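Sensor protein (Rhodopseudomonas palustris, PDB 2OOL) senses light through a bound biliverdin and probably passes the signal on as a histidine kinase, this chain being the chromophore-binding PAS-GAF part. Local coordinates at residues P32-G37 with D256-V261; T177-I182 with M278-S283; G193-E198 with S206-H211. One frame throughout, in Å; residues are numbered along the deposited sequence. Where two conformers were deposited one is given.

Contact 1 of 3, residues P32-G37 with D256-V261. With LBV (3-[2-[(Z)-[3-(2-carboxyethyl)-5-[(Z)-(4-ethenyl-3-methyl-5-oxidanylidene-pyrrol-2-ylidene)methyl]-4-methyl-pyrrol-1-ium -2-ylidene]methyl]-5-[(Z)-[(3E)-3-ethylidene-4-methyl-5-oxidanylidene-pyrrolidin-2-ylidene]methyl]-4-methyl-1H-pyrrol-3- yl]propanoic acid), chain C.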
loop_
_atom_site.group_PDB
_atom_site.type_symbol
_atom_site.label_atom_id
_atom_site.label_comp_id
_atom_site.label_asym_id
_atom_site.label_seq_id
_atom_site.Cartn_x
_atom_site.Cartn_y
_atom_site.Cartn_z
ATOM N N PRO A 32 28.139 -18.647 -14.328
ATOM C CA PRO A 32 26.722 -18.808 -14.708
ATOM C C PRO A 32 25.720 -18.819 -13.546
ATOM O O PRO A 32 25.128 -19.858 -13.212
ATOM C CB PRO A 32 26.747 -20.118 -15.448
ATOM C CG PRO A 32 27.859 -20.881 -14.831
ATOM C CD PRO A 32 28.889 -19.919 -14.471
ATOM N N ILE A 33 25.497 -17.638 -12.971
ATOM C CA ILE A 33 24.692 -17.492 -11.779
ATOM C C ILE A 33 23.218 -17.978 -11.891
ATOM O O ILE A 33 22.560 -18.207 -10.884
ATOM C CB ILE A 33 24.789 -16.070 -11.211
ATOM C CG1 ILE A 33 24.266 -14.985 -12.184
ATOM C CG2 ILE A 33 26.274 -15.721 -10.861
ATOM C CD1 ILE A 33 23.867 -13.611 -11.454
ATOM N N HIS A 34 22.726 -18.153 -13.102
ATOM C CA HIS A 34 21.326 -18.468 -13.321
ATOM C C HIS A 34 21.011 -19.961 -13.202
ATOM O O HIS A 34 19.843 -20.311 -13.037
ATOM C CB HIS A 34 20.873 -17.960 -14.691
ATOM C CG HIS A 34 21.647 -18.523 -15.834
ATOM N ND1 HIS A 34 22.994 -18.287 -16.008
ATOM C CD2 HIS A 34 21.268 -19.304 -16.873
ATOM C CE1 HIS A 34 23.417 -18.922 -17.093
ATOM N NE2 HIS A 34 22.383 -19.535 -17.646
ATOM N N ILE A 35 22.039 -20.811 -13.305
ATOM C CA ILE A 35 21.885 -22.258 -13.220
ATOM C C ILE A 35 22.782 -22.848 -12.110
ATOM O O ILE A 35 23.646 -23.659 -12.359
ATOM C CB ILE A 35 22.150 -22.974 -14.584
ATOM C CG1 ILE A 35 23.481 -22.513 -15.252
ATOM C CG2 ILE A 35 20.990 -22.746 -15.542
ATOM C CD1 ILE A 35 23.876 -23.351 -16.585
ATOM N N PRO A 36 22.550 -22.452 -10.862
ATOM C CA PRO A 36 23.380 -23.003 -9.790
ATOM C C PRO A 36 22.997 -24.398 -9.334
ATOM O O PRO A 36 23.753 -25.013 -8.613
ATOM C CB PRO A 36 23.156 -22.019 -8.655
ATOM C CG PRO A 36 21.757 -21.624 -8.816
ATOM C CD PRO A 36 21.602 -21.467 -10.345
ATOM N N GLY A 37 21.860 -24.914 -9.764
ATOM C CA GLY A 37 21.459 -26.303 -9.397
ATOM C C GLY A 37 21.080 -26.397 -7.913
ATOM O O GLY A 37 21.029 -27.466 -7.363
ATOM N N ASP A 256 16.917 -23.431 -15.193
ATOM C CA ASP A 256 17.177 -22.020 -15.232
ATOM C C ASP A 256 16.408 -21.349 -14.102
ATOM O O ASP A 256 15.185 -21.227 -14.148
ATOM C CB ASP A 256 16.753 -21.458 -16.609
ATOM C CG ASP A 256 17.142 -20.024 -16.794
ATOM O OD1 ASP A 256 17.305 -19.283 -15.798
ATOM O OD2 ASP A 256 17.346 -19.628 -17.951
ATOM N N LEU A 257 17.136 -20.915 -13.083
ATOM C CA LEU A 257 16.530 -20.276 -11.924
ATOM C C LEU A 257 16.508 -18.764 -12.035
ATOM O O LEU A 257 16.248 -18.059 -11.065
ATOM C CB LEU A 257 17.232 -20.775 -10.685
ATOM C CG LEU A 257 17.107 -22.290 -10.465
ATOM C CD1 LEU A 257 17.973 -22.743 -9.338
ATOM C CD2 LEU A 257 15.674 -22.622 -10.147
ATOM N N SER A 258 16.713 -18.229 -13.237
ATOM C CA SER A 258 16.686 -16.757 -13.400
ATOM C C SER A 258 15.560 -16.046 -12.635
ATOM O O SER A 258 15.805 -15.015 -11.977
ATOM C CB SER A 258 16.583 -16.369 -14.866
ATOM O OG SER A 258 17.722 -16.759 -15.597
ATOM N N PHE A 259 14.326 -16.559 -12.741
ATOM C CA PHE A 259 13.140 -15.938 -12.141
ATOM C C PHE A 259 12.700 -16.569 -10.807
ATOM O O PHE A 259 11.627 -16.283 -10.300
ATOM C CB PHE A 259 12.020 -15.865 -13.157
ATOM C CG PHE A 259 12.311 -14.924 -14.259
ATOM C CD1 PHE A 259 12.128 -13.554 -14.072
ATOM C CD2 PHE A 259 12.889 -15.363 -15.429
ATOM C CE1 PHE A 259 12.453 -12.664 -15.073
ATOM C CE2 PHE A 259 13.212 -14.468 -16.461
ATOM C CZ PHE A 259 13.007 -13.108 -16.264
ATOM N N SER A 260 13.574 -17.343 -10.180
ATOM C CA SER A 260 13.248 -17.995 -8.945
ATOM C C SER A 260 13.699 -17.189 -7.729
ATOM O O SER A 260 14.846 -16.767 -7.649
ATOM C CB SER A 260 13.877 -19.404 -8.908
ATOM O OG SER A 260 14.599 -19.501 -7.652
ATOM N N VAL A 261 12.795 -16.997 -6.760
ATOM C CA VAL A 261 13.098 -16.204 -5.569
ATOM C C VAL A 261 14.080 -16.883 -4.647
ATOM O O VAL A 261 14.745 -16.189 -3.855
ATOM C CB VAL A 261 11.794 -15.736 -4.796
ATOM C CG1 VAL A 261 11.005 -14.732 -5.660
ATOM C CG2 VAL A 261 10.895 -16.893 -4.422
HETATM C C1A LBV C . 32.854 -8.968 -6.201
HETATM C C1B LBV C . 29.098 -10.773 -7.745
HETATM O O1B LBV C . 24.004 -14.767 -7.746
HETATM C C1C LBV C . 25.900 -8.095 -5.956
HETATM O O1C LBV C . 21.649 -7.320 -3.063
HETATM C C1D LBV C . 27.092 -4.184 -3.563
HETATM C C2A LBV C . 33.864 -9.609 -7.121
HETATM C C2B LBV C . 28.156 -11.651 -8.299
HETATM O O2B LBV C . 22.742 -12.965 -7.845
HETATM C C2C LBV C . 24.718 -7.460 -5.519
HETATM O O2C LBV C . 23.373 -8.358 -2.142
HETATM C C2D LBV C . 27.801 -2.964 -3.549
HETATM C C3A LBV C . 32.882 -10.457 -7.949
HETATM C C3B LBV C . 26.886 -11.215 -7.928
HETATM C C3C LBV C . 25.104 -6.268 -4.927
HETATM C C3D LBV C . 27.278 -2.231 -2.506
HETATM C C4A LBV C . 31.556 -10.240 -7.485
HETATM C C4B LBV C . 27.061 -10.018 -7.172
HETATM C C4C LBV C . 26.507 -6.191 -4.970
HETATM C C4D LBV C . 26.280 -3.015 -1.912
HETATM C CAA LBV C . 33.212 -11.316 -9.023
HETATM C CAB LBV C . 25.565 -11.911 -8.291
HETATM C CAC LBV C . 23.235 -7.889 -5.612
HETATM C CAD LBV C . 27.719 -0.983 -2.136
HETATM C CBA LBV C . 34.616 -11.574 -9.666
HETATM C CBB LBV C . 25.002 -12.713 -7.135
HETATM C CBC LBV C . 22.864 -8.852 -4.440
HETATM C CBD LBV C . 27.161 -0.255 -1.091
HETATM C CGB LBV C . 23.805 -13.551 -7.625
HETATM C CGC LBV C . 22.599 -8.118 -3.086
HETATM C CHB LBV C . 30.460 -10.923 -8.044
HETATM C CHC LBV C . 25.927 -9.334 -6.634
HETATM C CHD LBV C . 27.343 -5.173 -4.505
HETATM C CMA LBV C . 34.807 -10.485 -6.281
HETATM C CMB LBV C . 28.463 -12.908 -9.143
HETATM C CMC LBV C . 24.076 -5.274 -4.345
HETATM C CMD LBV C . 28.927 -2.479 -4.487
HETATM N N_A LBV C . 31.594 -9.367 -6.472
HETATM O O_A LBV C . 33.136 -8.172 -5.310
HETATM N N_B LBV C . 28.389 -9.823 -7.112
HETATM N N_C LBV C . 26.920 -7.301 -5.585
HETATM N N_D LBV C . 26.222 -4.172 -2.569
HETATM O O_D LBV C . 25.556 -2.737 -0.940
#

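Contact 2 of 3, residues T177-I182 with M278-S283. With LBV (3-[2-[(Z)-[3-(2-carboxyethyl)-5-[(Z)-(4-ethenyl-3-methyl-5-oxidanylidene-pyrrol-2-ylidene)methyl]-4-methyl-pyrrol-1-ium -2-ylidene]methyl]-5-[(Z)-[(3E)-3-ethylidene-4-methyl-5-oxidanylidene-pyrrolidin-2-ylidene]methyl]-4-methyl-1H-pyrrol-3- yl]propanoic acid), chain C.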
loop_
_atom_site.group_PDB
_atom_site.type_symbol
_atom_site.label_atom_id
_atom_site.label_comp_id
_atom_site.label_asym_id
_atom_site.label_seq_id
_atom_site.Cartn_x
_atom_site.Cartn_y
_atom_site.Cartn_z
ATOM N N THR A 177 10.966 -2.663 6.115
ATOM C CA THR A 177 11.808 -3.857 6.099
ATOM C C THR A 177 12.440 -4.131 7.456
ATOM O O THR A 177 12.759 -5.267 7.782
ATOM C CB THR A 177 12.939 -3.787 5.008
ATOM O OG1 THR A 177 13.831 -2.690 5.226
ATOM C CG2 THR A 177 12.371 -3.675 3.600
ATOM N N GLY A 178 12.662 -3.078 8.232
ATOM C CA GLY A 178 13.439 -3.173 9.452
ATOM C C GLY A 178 14.930 -3.399 9.288
ATOM O O GLY A 178 15.618 -3.657 10.263
ATOM N N PHE A 179 15.449 -3.309 8.068
ATOM C CA PHE A 179 16.867 -3.606 7.837
ATOM C C PHE A 179 17.674 -2.431 8.404
ATOM O O PHE A 179 17.214 -1.286 8.426
ATOM C CB PHE A 179 17.172 -3.840 6.346
ATOM C CG PHE A 179 17.114 -5.297 5.900
ATOM C CD1 PHE A 179 16.081 -6.158 6.302
ATOM C CD2 PHE A 179 18.076 -5.790 5.047
ATOM C CE1 PHE A 179 16.034 -7.456 5.859
ATOM C CE2 PHE A 179 18.042 -7.088 4.581
ATOM C CZ PHE A 179 17.018 -7.933 4.990
ATOM N N ASP A 180 18.870 -2.732 8.891
ATOM C CA ASP A 180 19.792 -1.742 9.468
ATOM C C ASP A 180 20.214 -0.549 8.584
ATOM O O ASP A 180 20.464 0.534 9.082
ATOM C CB ASP A 180 21.052 -2.506 9.920
ATOM C CG ASP A 180 20.809 -3.331 11.181
ATOM O OD1 ASP A 180 19.952 -2.891 11.964
ATOM O OD2 ASP A 180 21.435 -4.393 11.399
ATOM N N ARG A 181 20.323 -0.750 7.279
ATOM C CA ARG A 181 20.917 0.241 6.370
ATOM C C ARG A 181 20.394 0.077 4.961
ATOM O O ARG A 181 20.512 -0.989 4.374
ATOM C CB ARG A 181 22.441 0.079 6.337
ATOM C CG ARG A 181 23.182 1.168 5.535
ATOM C CD ARG A 181 24.690 1.001 5.636
ATOM N NE ARG A 181 25.167 -0.261 5.073
ATOM C CZ ARG A 181 26.325 -0.831 5.387
ATOM N NH1 ARG A 181 26.670 -1.940 4.803
ATOM N NH2 ARG A 181 27.141 -0.301 6.263
ATOM N N ILE A 182 19.778 1.127 4.439
ATOM C CA ILE A 182 19.275 1.145 3.082
ATOM C C ILE A 182 20.051 2.199 2.303
ATOM O O ILE A 182 20.156 3.344 2.741
ATOM C CB ILE A 182 17.774 1.493 3.052
ATOM C CG1 ILE A 182 16.965 0.638 4.044
ATOM C CG2 ILE A 182 17.197 1.424 1.633
ATOM C CD1 ILE A 182 17.125 -0.837 3.965
ATOM N N MET A 278 27.791 -7.819 6.925
ATOM C CA MET A 278 26.346 -7.766 6.932
ATOM C C MET A 278 25.831 -9.094 6.470
ATOM O O MET A 278 26.161 -9.492 5.351
ATOM C CB MET A 278 25.838 -6.647 6.021
ATOM C CG MET A 278 26.141 -5.268 6.529
ATOM S SD MET A 278 25.174 -4.735 7.975
ATOM C CE MET A 278 25.644 -3.058 8.142
ATOM N N HIS A 279 25.032 -9.784 7.306
ATOM C CA HIS A 279 24.610 -11.174 7.009
ATOM C C HIS A 279 23.222 -11.413 6.405
ATOM O O HIS A 279 22.826 -12.555 6.187
ATOM C CB HIS A 279 24.792 -12.047 8.256
ATOM C CG HIS A 279 26.214 -12.342 8.568
ATOM N ND1 HIS A 279 27.141 -11.345 8.780
ATOM C CD2 HIS A 279 26.886 -13.511 8.665
ATOM C CE1 HIS A 279 28.317 -11.888 9.024
ATOM N NE2 HIS A 279 28.189 -13.198 8.982
ATOM N N ALA A 280 22.485 -10.349 6.138
ATOM C CA ALA A 280 21.246 -10.385 5.315
ATOM C C ALA A 280 21.423 -9.266 4.305
ATOM O O ALA A 280 21.960 -8.216 4.661
ATOM C CB ALA A 280 19.968 -10.100 6.176
ATOM N N ALA A 281 20.972 -9.494 3.085
ATOM C CA ALA A 281 21.018 -8.538 1.979
ATOM C C ALA A 281 19.729 -8.647 1.159
ATOM O O ALA A 281 19.222 -9.743 0.914
ATOM C CB ALA A 281 22.167 -8.850 1.079
ATOM N N MET A 282 19.223 -7.506 0.722
ATOM C CA MET A 282 18.117 -7.461 -0.226
ATOM C C MET A 282 18.284 -6.269 -1.144
ATOM O O MET A 282 18.560 -5.139 -0.672
ATOM C CB MET A 282 16.784 -7.295 0.497
ATOM C CG MET A 282 15.611 -7.087 -0.507
ATOM S SD MET A 282 13.995 -7.021 0.286
ATOM C CE MET A 282 14.159 -5.618 1.309
ATOM N N SER A 283 18.042 -6.464 -2.426
ATOM C CA SER A 283 18.144 -5.349 -3.350
ATOM C C SER A 283 17.041 -5.349 -4.403
ATOM O O SER A 283 16.460 -6.363 -4.695
ATOM C CB SER A 283 19.566 -5.267 -3.953
ATOM O OG SER A 283 19.988 -6.482 -4.552
HETATM C C1A LBV C . 32.854 -8.968 -6.201
HETATM C C1B LBV C . 29.098 -10.773 -7.745
HETATM O O1B LBV C . 24.004 -14.767 -7.746
HETATM C C1C LBV C . 25.900 -8.095 -5.956
HETATM O O1C LBV C . 21.649 -7.320 -3.063
HETATM C C1D LBV C . 27.092 -4.184 -3.563
HETATM C C2A LBV C . 33.864 -9.609 -7.121
HETATM C C2B LBV C . 28.156 -11.651 -8.299
HETATM O O2B LBV C . 22.742 -12.965 -7.845
HETATM C C2C LBV C . 24.718 -7.460 -5.519
HETATM O O2C LBV C . 23.373 -8.358 -2.142
HETATM C C2D LBV C . 27.801 -2.964 -3.549
HETATM C C3A LBV C . 32.882 -10.457 -7.949
HETATM C C3B LBV C . 26.886 -11.215 -7.928
HETATM C C3C LBV C . 25.104 -6.268 -4.927
HETATM C C3D LBV C . 27.278 -2.231 -2.506
HETATM C C4A LBV C . 31.556 -10.240 -7.485
HETATM C C4B LBV C . 27.061 -10.018 -7.172
HETATM C C4C LBV C . 26.507 -6.191 -4.970
HETATM C C4D LBV C . 26.280 -3.015 -1.912
HETATM C CAA LBV C . 33.212 -11.316 -9.023
HETATM C CAB LBV C . 25.565 -11.911 -8.291
HETATM C CAC LBV C . 23.235 -7.889 -5.612
HETATM C CAD LBV C . 27.719 -0.983 -2.136
HETATM C CBA LBV C . 34.616 -11.574 -9.666
HETATM C CBB LBV C . 25.002 -12.713 -7.135
HETATM C CBC LBV C . 22.864 -8.852 -4.440
HETATM C CBD LBV C . 27.161 -0.255 -1.091
HETATM C CGB LBV C . 23.805 -13.551 -7.625
HETATM C CGC LBV C . 22.599 -8.118 -3.086
HETATM C CHB LBV C . 30.460 -10.923 -8.044
HETATM C CHC LBV C . 25.927 -9.334 -6.634
HETATM C CHD LBV C . 27.343 -5.173 -4.505
HETATM C CMA LBV C . 34.807 -10.485 -6.281
HETATM C CMB LBV C . 28.463 -12.908 -9.143
HETATM C CMC LBV C . 24.076 -5.274 -4.345
HETATM C CMD LBV C . 28.927 -2.479 -4.487
HETATM N N_A LBV C . 31.594 -9.367 -6.472
HETATM O O_A LBV C . 33.136 -8.172 -5.310
HETATM N N_B LBV C . 28.389 -9.823 -7.112
HETATM N N_C LBV C . 26.920 -7.301 -5.585
HETATM N N_D LBV C . 26.222 -4.172 -2.569
HETATM O O_D LBV C . 25.556 -2.737 -0.940
#

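Contact 3 of 3, residues G193-E198 with S206-H211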
loop_
_atom_site.group_PDB
_atom_site.type_symbol
_atom_site.label_atom_id
_atom_site.label_comp_id
_atom_site.label_asym_id
_atom_site.label_seq_id
_atom_site.Cartn_x
_atom_site.Cartn_y
_atom_site.Cartn_z
ATOM N N GLY A 193 29.880 2.634 -9.471
ATOM C CA GLY A 193 28.754 3.336 -8.864
ATOM C C GLY A 193 29.111 4.020 -7.577
ATOM O O GLY A 193 30.203 3.808 -7.026
ATOM N N GLN A 194 28.171 4.846 -7.113
ATOM C CA GLN A 194 28.296 5.583 -5.867
ATOM C C GLN A 194 26.979 5.504 -5.069
ATOM O O GLN A 194 25.903 5.600 -5.650
ATOM C CB GLN A 194 28.574 7.053 -6.192
ATOM C CG GLN A 194 28.966 7.901 -5.011
ATOM C CD GLN A 194 29.153 9.341 -5.372
ATOM O OE1 GLN A 194 28.664 9.799 -6.397
ATOM N NE2 GLN A 194 29.868 10.066 -4.542
ATOM N N VAL A 195 27.084 5.411 -3.733
ATOM C CA VAL A 195 25.944 5.565 -2.824
ATOM C C VAL A 195 25.561 7.042 -2.794
ATOM O O VAL A 195 26.298 7.880 -2.281
ATOM C CB VAL A 195 26.301 5.065 -1.412
ATOM C CG1 VAL A 195 25.142 5.321 -0.414
ATOM C CG2 VAL A 195 26.696 3.507 -1.452
ATOM N N ILE A 196 24.414 7.367 -3.353
ATOM C CA ILE A 196 23.990 8.756 -3.408
ATOM C C ILE A 196 22.973 9.122 -2.321
ATOM O O ILE A 196 22.707 10.312 -2.077
ATOM C CB ILE A 196 23.465 9.117 -4.801
ATOM C CG1 ILE A 196 22.312 8.187 -5.217
ATOM C CG2 ILE A 196 24.615 8.981 -5.817
ATOM C CD1 ILE A 196 21.529 8.660 -6.420
ATOM N N ALA A 197 22.411 8.130 -1.646
ATOM C CA ALA A 197 21.512 8.391 -0.512
ATOM C C ALA A 197 21.564 7.179 0.391
ATOM O O ALA A 197 21.981 6.105 -0.040
ATOM C CB ALA A 197 20.067 8.654 -0.969
ATOM N N GLU A 198 21.149 7.380 1.637
ATOM C CA GLU A 198 21.279 6.394 2.692
ATOM C C GLU A 198 20.347 6.702 3.852
ATOM O O GLU A 198 20.229 7.823 4.260
ATOM C CB GLU A 198 22.694 6.393 3.240
ATOM C CG GLU A 198 23.022 5.190 4.106
ATOM C CD GLU A 198 24.470 5.213 4.549
ATOM O OE1 GLU A 198 24.838 6.194 5.241
ATOM O OE2 GLU A 198 25.229 4.259 4.174
ATOM N N SER A 206 28.093 4.107 8.031
ATOM C CA SER A 206 27.640 4.755 6.802
ATOM C C SER A 206 28.575 4.462 5.629
ATOM O O SER A 206 29.809 4.441 5.802
ATOM C CB SER A 206 27.638 6.270 7.010
ATOM O OG SER A 206 27.196 6.950 5.856
ATOM N N LEU A 207 27.986 4.209 4.452
ATOM C CA LEU A 207 28.727 4.153 3.182
ATOM C C LEU A 207 28.322 5.291 2.229
ATOM O O LEU A 207 28.572 5.226 1.033
ATOM C CB LEU A 207 28.482 2.812 2.501
ATOM C CG LEU A 207 28.875 1.569 3.297
ATOM C CD1 LEU A 207 28.374 0.320 2.634
ATOM C CD2 LEU A 207 30.378 1.520 3.488
ATOM N N LEU A 208 27.687 6.325 2.754
ATOM C CA LEU A 208 27.207 7.433 1.940
ATOM C C LEU A 208 28.348 8.090 1.139
ATOM O O LEU A 208 29.457 8.255 1.645
ATOM C CB LEU A 208 26.544 8.498 2.837
ATOM C CG LEU A 208 25.883 9.639 2.073
ATOM C CD1 LEU A 208 24.878 9.127 1.068
ATOM C CD2 LEU A 208 25.268 10.697 3.052
ATOM N N ASP A 209 28.053 8.455 -0.111
ATOM C CA ASP A 209 29.009 9.088 -1.010
ATOM C C ASP A 209 30.155 8.156 -1.436
ATOM O O ASP A 209 30.978 8.563 -2.238
ATOM C CB ASP A 209 29.576 10.400 -0.414
ATOM C CG ASP A 209 28.521 11.500 -0.257
ATOM O OD1 ASP A 209 27.467 11.443 -0.927
ATOM O OD2 ASP A 209 28.751 12.448 0.535
ATOM N N PHE A 210 30.209 6.920 -0.934
ATOM C CA PHE A 210 31.284 5.981 -1.293
ATOM C C PHE A 210 31.159 5.491 -2.748
ATOM O O PHE A 210 30.071 5.421 -3.282
ATOM C CB PHE A 210 31.279 4.754 -0.376
ATOM C CG PHE A 210 31.961 4.961 0.934
ATOM C CD1 PHE A 210 32.928 4.063 1.364
ATOM C CD2 PHE A 210 31.642 6.035 1.752
ATOM C CE1 PHE A 210 33.577 4.251 2.582
ATOM C CE2 PHE A 210 32.296 6.234 2.959
ATOM C CZ PHE A 210 33.261 5.345 3.378
ATOM N N HIS A 211 32.297 5.172 -3.363
ATOM C CA HIS A 211 32.374 4.711 -4.747
ATOM C C HIS A 211 32.853 3.262 -4.750
ATOM O O HIS A 211 33.689 2.868 -3.933
ATOM C CB HIS A 211 33.350 5.558 -5.579
ATOM C CG HIS A 211 32.836 6.917 -5.946
ATOM N ND1 HIS A 211 32.190 7.174 -7.134
ATOM C CD2 HIS A 211 32.906 8.101 -5.296
ATOM C CE1 HIS A 211 31.862 8.453 -7.190
ATOM N NE2 HIS A 211 32.292 9.038 -6.090
#

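Contact 1 of 3, residues P32-G37 with D256-V261
His34, whose CG sits between its own backbone N and carbonyl carbon (chi1 59°), lies beside Asp256, whose CG lies opposite the backbone N (chi1 -173°); these torsions put the carboxylate at the edge of the imidazole. Asp256 OD2 stands near the ring plane, 4.1 Å from His34 CD2, with the two flat groups turned 63° apart; the nearest ring atom is a carbon, and no bond links the two side chains. Ser258 OG comes within 3.5 Å of His34 CB. Ile35 CG1 lies over the centre of one face of the His34 ring, while its CG2 branch meets Asp256 CA at 3.9 Å.

One main-chain bond joins the loops: Leu257 N gives its hydrogen to His34 O at 2.8 Å. Beside it, Leu257 CD1 packs on Pro36 CD at 4.0 Å. Asp256 OD1 is gripped from within its own segment, by Ser258 OG at 2.6 Å on the syn lone pair and by Ser258 N at 2.8 Å; the latter closes an Asx turn. Asp256 OD2 has a weak bond to His125.

The loop before strand 38-39 belongs to the PAS part and the other to the GAF part, and Gly37 also pairs its backbone with Leu243; this is consistent with the knot of bacteriophytochromes. Ile33 CD1 packs on a propionate of LBV, 3.8 Å from its CGB, and Ile33 O takes a bond from Arg263, which also holds the ligand. The chemistry implies that the carboxylate mainly shapes its own turn, while a backbone bond and apolar touches join the two loops.

Contact 2 of 3, residues T177-I182 with M278-S283
Phe179 and Ala280 mark the nearest backbone approach, 8.5 Å between their CA atoms, and no hydrogen bond crosses, because strand 291-300 runs between the two strands in the sheet. Side chains bridge that distance. The Phe179 ring reaches over with CZ 3.8 Å from Ala280 CB, while the backbone N of Ala281 lies at the ring edge, near its plane. Met282 runs out extended from its backbone (chi1 174°) and then bends at chi3 (62°), which carries its CE to Thr177 CG2; at 3.5 Å this methyl pair is tighter than usual. Thr177 OG1 is bonded to Val173 O in its own helix.

The Met278 chain, bent at chi2 (-72°), lays its CE over one face of the Arg181 guanidinium, 3.6 Å from CZ and offset toward the rim. The charged group finds its polar partners elsewhere, NH1 on His299 and NH2 on Pro205 O, so the methyl packs on a group already held in position.

Along 280-283 the residues alternate: Ala280 and Met282 point at Phe179 and Thr177, whereas Ala281 CB approaches O2C of LBV at 3.5 Å and Ser283 OG turns to the same propionate. Classic bulges, with Asp180 and Arg181 facing His299 and His279 and Ala280 facing Asn300, interrupt both strand starts. In this GAF sheet the Phe179-Met282 cluster lies on the face away from LBV and the Arg181-Met278 pair on the chromophore side.

Contact 3 of 3, residues G193-E198 with S206-H211
Glu198 OE1 is gripped twice: Ser206 OG donates to it at 2.6 Å on the syn lone pair, and Arg200 forms a salt bridge with it. The second oxygen, OE2, takes Leu207 N at 2.8 Å, also on its syn side. An extended chain, with CG opposite the backbone N (chi1 -166°), delivers the carboxylate to this pair of donors. Ser206 OG in turn accepts from Leu208 N at 3.2 Å, an ST turn, so the hydroxyl is fixed as donor and as acceptor. A leucine in place of Glu198 would remove both carboxylate oxygens, and is likely to leave the Ser206 hydroxyl, the Leu207 N-H and the Arg200 charge without their mate.

Beyond the carboxylate, the loop makes a type II turn from Leu207 to Phe210, with Asp209 at positive phi, and returns to strand 193-200. Val195 uses both its N and its O toward the loop: its O accepts from Asp209 N at 2.8 Å and its N gives to Phe210 O at 3.0 Å. Gln194 and His211 then form an antiparallel non-hydrogen-bonded pair, where the short strand 211-212 adds itself to the edge of the GAF sheet.

The Gln194 side chain works at two levels. Its NE2 reaches Asp209 O at 3.0 Å; the acceptor lies in the amide plane, but the donor stands 38° out of the carbonyl plane. Its CG sits over the centre of the His211 ring, 3.7 Å from the centroid, with amide and ring planes stacked 25° apart; two conformers of His211 were deposited, and the CH-pi contact is established for this one alone. Val195 CG1 packs against Leu208 CD1 at 4.1 Å. Val195 and Leu207 both touch the bound chromophore.

Contact 2 is the buried one, with every touching residue inside the GAF core, made by apolar packing, including a methionine methyl over the Arg181 guanidinium, without a crossing hydrogen bond. Contact 3, at the edge of the same sheet, is partly exposed and richly polar; strands 181-187 and 193-200 are neighbours there, and Arg181 meets Leu207 and Glu198 by packing, tying the two contacts directly. Contact 1 is partly buried and joins two loops with no strand in either segment, one from the PAS and one from the GAF part, its centre 29 Å from that of contact 3. All three reach the chromophore: contacts 1 and 2 near its propionates, contact 3 through Val195 and Leu207.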